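Alkylhalidase CmlS (Streptomyces venezuelae, PDB 3I3L) is a flavin-dependent halogenase of chloramphenicol biosynthesis that carries its FAD covalently bound and probably acts as an oxidoreductase in the halogenation step. Local coordinates at residues I473-A483 with F525-Y535. Numbering follows the deposited sequence.
Sequences ITRFKWTGGKA and FQDLAEEEFGY
Glu532 OE1 is gripped by two nitrogens of Arg475: NH1 at 2.8 Å approaches its syn lone pair, whereas NE at 2.9 Å comes from above the carboxylate plane. Arg475 presents its NE/NH1 side, both nitrogens going to the one oxygen, with guanidinium and carboxylate planes 45° apart. Arg475 reaches there because its CG is anti to the backbone N and the chain runs extended to NE, alongside Glu532. A water takes the Trp478 N-H and lies within hydrogen-bonding distance of both Glu532 OE2 and Ala529 O. Backbone bonds continue the join: Phe476 N to Phe533 O, and Tyr535 N to Ile473 O at the start of helix 535-543.

The strand and helix 525-531 axes cross at -108°, 6.7 Å apart, within the C-terminal domain, far from the flavin. Strand 473-478 is an edge of a three-stranded antiparallel sheet, where Thr474 and Arg475 form a classic bulge opposite Tyr567. Between sheet and helix, Phe525 CB sits over one face of the Trp478 six-membered ring, 4.2 Å from its centroid, and Ala529 CB touches Trp478 CB at 3.5 Å. Leu528 CD2 packs on Phe476 CB, and Leu538 adjoins both.

Bent at chi2, Gln526 bridges Gly481 and Ala483: NE2 donates nearly straight to Gly481 O, 172° at the hydrogen, and OE1 receives Ala483 N at 3.0 Å. A leucine in its place would probably leave Gly481 O and Ala483 N without these mates. Trp478 NE1 binds Lys482 O at 2.7 Å, tying the indole to the residue between them.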
loop_
_atom_site.group_PDB
_atom_site.type_symbol
_atom_site.label_atom_id
_atom_site.label_comp_id
_atom_site.label_asym_id
_atom_site.label_seq_id
_atom_site.Cartn_x
_atom_site.Cartn_y
_atom_site.Cartn_z
ATOM N N ILE A 473 -5.495 31.541 7.991
ATOM C CA ILE A 473 -5.663 31.071 9.352
ATOM C C ILE A 473 -5.037 32.050 10.335
ATOM O O ILE A 473 -3.821 32.112 10.509
ATOM C CB ILE A 473 -5.061 29.667 9.568
ATOM C CG1 ILE A 473 -5.912 28.614 8.808
ATOM C CG2 ILE A 473 -4.953 29.331 11.050
ATOM C CD1 ILE A 473 -5.285 27.232 8.813
ATOM N N THR A 474 -5.906 32.792 10.991
ATOM C CA THR A 474 -5.496 33.810 11.928
ATOM C C THR A 474 -5.592 33.309 13.347
ATOM O O THR A 474 -5.084 33.949 14.264
ATOM C CB THR A 474 -6.353 35.092 11.748
ATOM O OG1 THR A 474 -7.741 34.759 11.860
ATOM C CG2 THR A 474 -6.118 35.700 10.353
ATOM N N ARG A 475 -6.263 32.180 13.549
ATOM C CA ARG A 475 -6.303 31.586 14.882
ATOM C C ARG A 475 -6.272 30.050 14.888
ATOM O O ARG A 475 -7.116 29.429 14.240
ATOM C CB ARG A 475 -7.557 32.092 15.612
ATOM C CG ARG A 475 -7.842 31.392 16.930
ATOM C CD ARG A 475 -9.153 31.882 17.496
ATOM N NE ARG A 475 -9.467 31.293 18.797
ATOM C CZ ARG A 475 -10.686 31.354 19.341
ATOM N NH1 ARG A 475 -10.922 30.812 20.544
ATOM N NH2 ARG A 475 -11.688 31.947 18.676
ATOM N N PHE A 476 -5.331 29.450 15.626
ATOM C CA PHE A 476 -5.297 27.988 15.789
ATOM C C PHE A 476 -5.764 27.610 17.183
ATOM O O PHE A 476 -5.404 28.280 18.142
ATOM C CB PHE A 476 -3.866 27.396 15.617
ATOM C CG PHE A 476 -3.444 27.155 14.190
ATOM C CD1 PHE A 476 -4.128 26.261 13.393
ATOM C CD2 PHE A 476 -2.331 27.816 13.653
ATOM C CE1 PHE A 476 -3.724 25.996 12.087
ATOM C CE2 PHE A 476 -1.928 27.591 12.347
ATOM C CZ PHE A 476 -2.623 26.665 11.558
ATOM N N LYS A 477 -6.484 26.492 17.300
ATOM C CA LYS A 477 -6.751 25.832 18.601
ATOM C C LYS A 477 -6.093 24.443 18.706
ATOM O O LYS A 477 -5.998 23.673 17.710
ATOM C CB LYS A 477 -8.243 25.634 18.776
ATOM C CG LYS A 477 -9.055 26.934 18.754
ATOM C CD LYS A 477 -10.548 26.574 19.103
ATOM C CE LYS A 477 -11.422 27.801 19.221
ATOM N NZ LYS A 477 -12.855 27.426 18.964
ATOM N N TRP A 478 -5.635 24.111 19.890
ATOM C CA TRP A 478 -5.041 22.795 20.126
ATOM C C TRP A 478 -6.104 21.908 20.780
ATOM O O TRP A 478 -6.981 22.412 21.498
ATOM C CB TRP A 478 -3.836 22.940 21.036
ATOM C CG TRP A 478 -3.060 21.719 21.358
ATOM C CD1 TRP A 478 -3.104 21.011 22.532
ATOM C CD2 TRP A 478 -2.075 21.065 20.532
ATOM N NE1 TRP A 478 -2.222 19.962 22.465
ATOM C CE2 TRP A 478 -1.575 19.983 21.260
ATOM C CE3 TRP A 478 -1.563 21.315 19.265
ATOM C CZ2 TRP A 478 -0.593 19.120 20.750
ATOM C CZ3 TRP A 478 -0.594 20.480 18.758
ATOM C CH2 TRP A 478 -0.103 19.402 19.494
ATOM N N THR A 479 -6.025 20.608 20.518
ATOM C CA THR A 479 -7.000 19.642 21.049
ATOM C C THR A 479 -6.462 19.102 22.370
ATOM O O THR A 479 -5.417 18.433 22.405
ATOM C CB THR A 479 -7.289 18.475 20.061
ATOM O OG1 THR A 479 -7.691 18.995 18.778
ATOM C CG2 THR A 479 -8.418 17.565 20.597
ATOM N N GLY A 480 -7.172 19.421 23.457
ATOM C CA GLY A 480 -6.672 19.202 24.820
ATOM C C GLY A 480 -6.002 20.472 25.334
ATOM O O GLY A 480 -5.935 21.495 24.629
ATOM N N GLY A 481 -5.491 20.429 26.555
ATOM C CA GLY A 481 -4.830 21.626 27.123
ATOM C C GLY A 481 -3.331 21.427 27.272
ATOM O O GLY A 481 -2.594 22.318 27.727
ATOM N N LYS A 482 -2.869 20.243 26.905
ATOM C CA LYS A 482 -1.464 19.939 27.021
ATOM C C LYS A 482 -0.867 19.525 25.677
ATOM O O LYS A 482 -1.528 18.870 24.863
ATOM C CB LYS A 482 -1.315 18.861 28.056
ATOM C CG LYS A 482 -2.544 17.931 28.084
ATOM C CD LYS A 482 -2.573 17.094 29.392
ATOM C CE LYS A 482 -3.949 16.425 29.651
ATOM N NZ LYS A 482 -3.823 15.539 30.884
ATOM N N ALA A 483 0.362 19.976 25.436
ATOM C CA ALA A 483 1.176 19.491 24.332
ATOM C C ALA A 483 2.325 18.692 24.924
ATOM O O ALA A 483 3.148 19.234 25.698
ATOM C CB ALA A 483 1.717 20.675 23.452
ATOM N N PHE A 525 3.954 24.385 20.875
ATOM C CA PHE A 525 2.561 23.962 20.769
ATOM C C PHE A 525 1.764 24.144 22.041
ATOM O O PHE A 525 0.547 24.318 21.989
ATOM C CB PHE A 525 2.446 22.555 20.159
ATOM C CG PHE A 525 2.906 22.515 18.721
ATOM C CD1 PHE A 525 2.052 22.902 17.692
ATOM C CD2 PHE A 525 4.218 22.169 18.408
ATOM C CE1 PHE A 525 2.493 22.929 16.341
ATOM C CE2 PHE A 525 4.653 22.182 17.096
ATOM C CZ PHE A 525 3.791 22.572 16.054
ATOM N N GLN A 526 2.458 24.126 23.168
ATOM C CA GLN A 526 1.901 24.507 24.457
ATOM C C GLN A 526 1.494 26.006 24.457
ATOM O O GLN A 526 0.419 26.377 24.896
ATOM C CB GLN A 526 2.954 24.273 25.545
ATOM C CG GLN A 526 2.387 24.474 26.949
ATOM C CD GLN A 526 1.236 23.544 27.158
ATOM O OE1 GLN A 526 1.365 22.318 26.966
ATOM N NE2 GLN A 526 0.084 24.091 27.537
ATOM N N ASP A 527 2.372 26.841 23.924
ATOM C CA ASP A 527 2.106 28.271 23.762
ATOM C C ASP A 527 0.918 28.448 22.844
ATOM O O ASP A 527 -0.001 29.231 23.141
ATOM C CB ASP A 527 3.327 28.997 23.182
ATOM C CG ASP A 527 4.517 29.054 24.152
ATOM O OD1 ASP A 527 4.331 28.894 25.374
ATOM O OD2 ASP A 527 5.655 29.283 23.692
ATOM N N LEU A 528 0.898 27.683 21.754
ATOM C CA LEU A 528 -0.250 27.708 20.855
ATOM C C LEU A 528 -1.554 27.346 21.603
ATOM O O LEU A 528 -2.586 27.989 21.416
ATOM C CB LEU A 528 -0.027 26.800 19.633
ATOM C CG LEU A 528 -1.064 26.872 18.532
ATOM C CD1 LEU A 528 -0.419 26.504 17.162
ATOM C CD2 LEU A 528 -2.321 25.992 18.793
ATOM N N ALA A 529 -1.520 26.286 22.402
ATOM C CA ALA A 529 -2.754 25.799 23.029
ATOM C C ALA A 529 -3.314 26.900 23.924
ATOM O O ALA A 529 -4.489 27.064 24.003
ATOM C CB ALA A 529 -2.511 24.547 23.840
ATOM N N GLU A 530 -2.416 27.660 24.527
ATOM C CA GLU A 530 -2.796 28.728 25.442
ATOM C C GLU A 530 -3.183 30.044 24.770
ATOM O O GLU A 530 -4.128 30.651 25.172
ATOM C CB GLU A 530 -1.676 28.927 26.470
ATOM C CG GLU A 530 -1.347 27.596 27.202
ATOM C CD GLU A 530 -0.153 27.700 28.142
ATOM O OE1 GLU A 530 0.644 28.661 28.025
ATOM O OE2 GLU A 530 -0.000 26.800 28.996
ATOM N N GLU A 531 -2.469 30.456 23.726
ATOM C CA GLU A 531 -2.583 31.802 23.183
ATOM C C GLU A 531 -3.359 31.781 21.899
ATOM O O GLU A 531 -3.948 32.787 21.492
ATOM C CB GLU A 531 -1.198 32.388 22.932
ATOM C CG GLU A 531 -0.168 32.151 24.029
ATOM C CD GLU A 531 1.241 32.522 23.590
ATOM O OE1 GLU A 531 2.176 32.257 24.357
ATOM O OE2 GLU A 531 1.439 33.060 22.480
ATOM N N GLU A 532 -3.356 30.622 21.241
ATOM C CA GLU A 532 -4.121 30.418 20.000
ATOM C C GLU A 532 -3.722 31.346 18.857
ATOM O O GLU A 532 -4.575 31.839 18.119
ATOM C CB GLU A 532 -5.622 30.458 20.299
ATOM C CG GLU A 532 -6.058 29.384 21.371
ATOM C CD GLU A 532 -7.560 29.260 21.537
ATOM O OE1 GLU A 532 -8.289 30.236 21.230
ATOM O OE2 GLU A 532 -8.015 28.159 21.932
ATOM N N PHE A 533 -2.422 31.625 18.744
ATOM C CA PHE A 533 -1.918 32.384 17.611
ATOM C C PHE A 533 -2.224 31.682 16.279
ATOM O O PHE A 533 -2.686 30.539 16.260
ATOM C CB PHE A 533 -0.432 32.748 17.741
ATOM C CG PHE A 533 0.467 31.618 18.098
ATOM C CD1 PHE A 533 0.758 30.615 17.165
ATOM C CD2 PHE A 533 1.085 31.560 19.342
ATOM C CE1 PHE A 533 1.580 29.573 17.488
ATOM C CE2 PHE A 533 1.950 30.504 19.669
ATOM C CZ PHE A 533 2.199 29.511 18.729
ATOM N N GLY A 534 -1.988 32.392 15.178
ATOM C CA GLY A 534 -2.316 31.922 13.850
ATOM C C GLY A 534 -1.147 31.293 13.093
ATOM O O GLY A 534 -0.046 31.094 13.639
ATOM N N TYR A 535 -1.396 31.005 11.825
ATOM C CA TYR A 535 -0.389 30.379 10.938
ATOM C C TYR A 535 0.943 31.142 10.875
ATOM O O TYR A 535 2.008 30.556 11.065
ATOM C CB TYR A 535 -0.947 30.280 9.523
ATOM C CG TYR A 535 -0.013 29.563 8.566
ATOM C CD1 TYR A 535 0.373 28.228 8.809
ATOM C CD2 TYR A 535 0.451 30.202 7.402
ATOM C CE1 TYR A 535 1.209 27.547 7.937
ATOM C CE2 TYR A 535 1.286 29.541 6.517
ATOM C CZ TYR A 535 1.660 28.216 6.796
ATOM O OH TYR A 535 2.488 27.560 5.965
HETATM O O HOH W 1 -6.101 25.897 22.178
#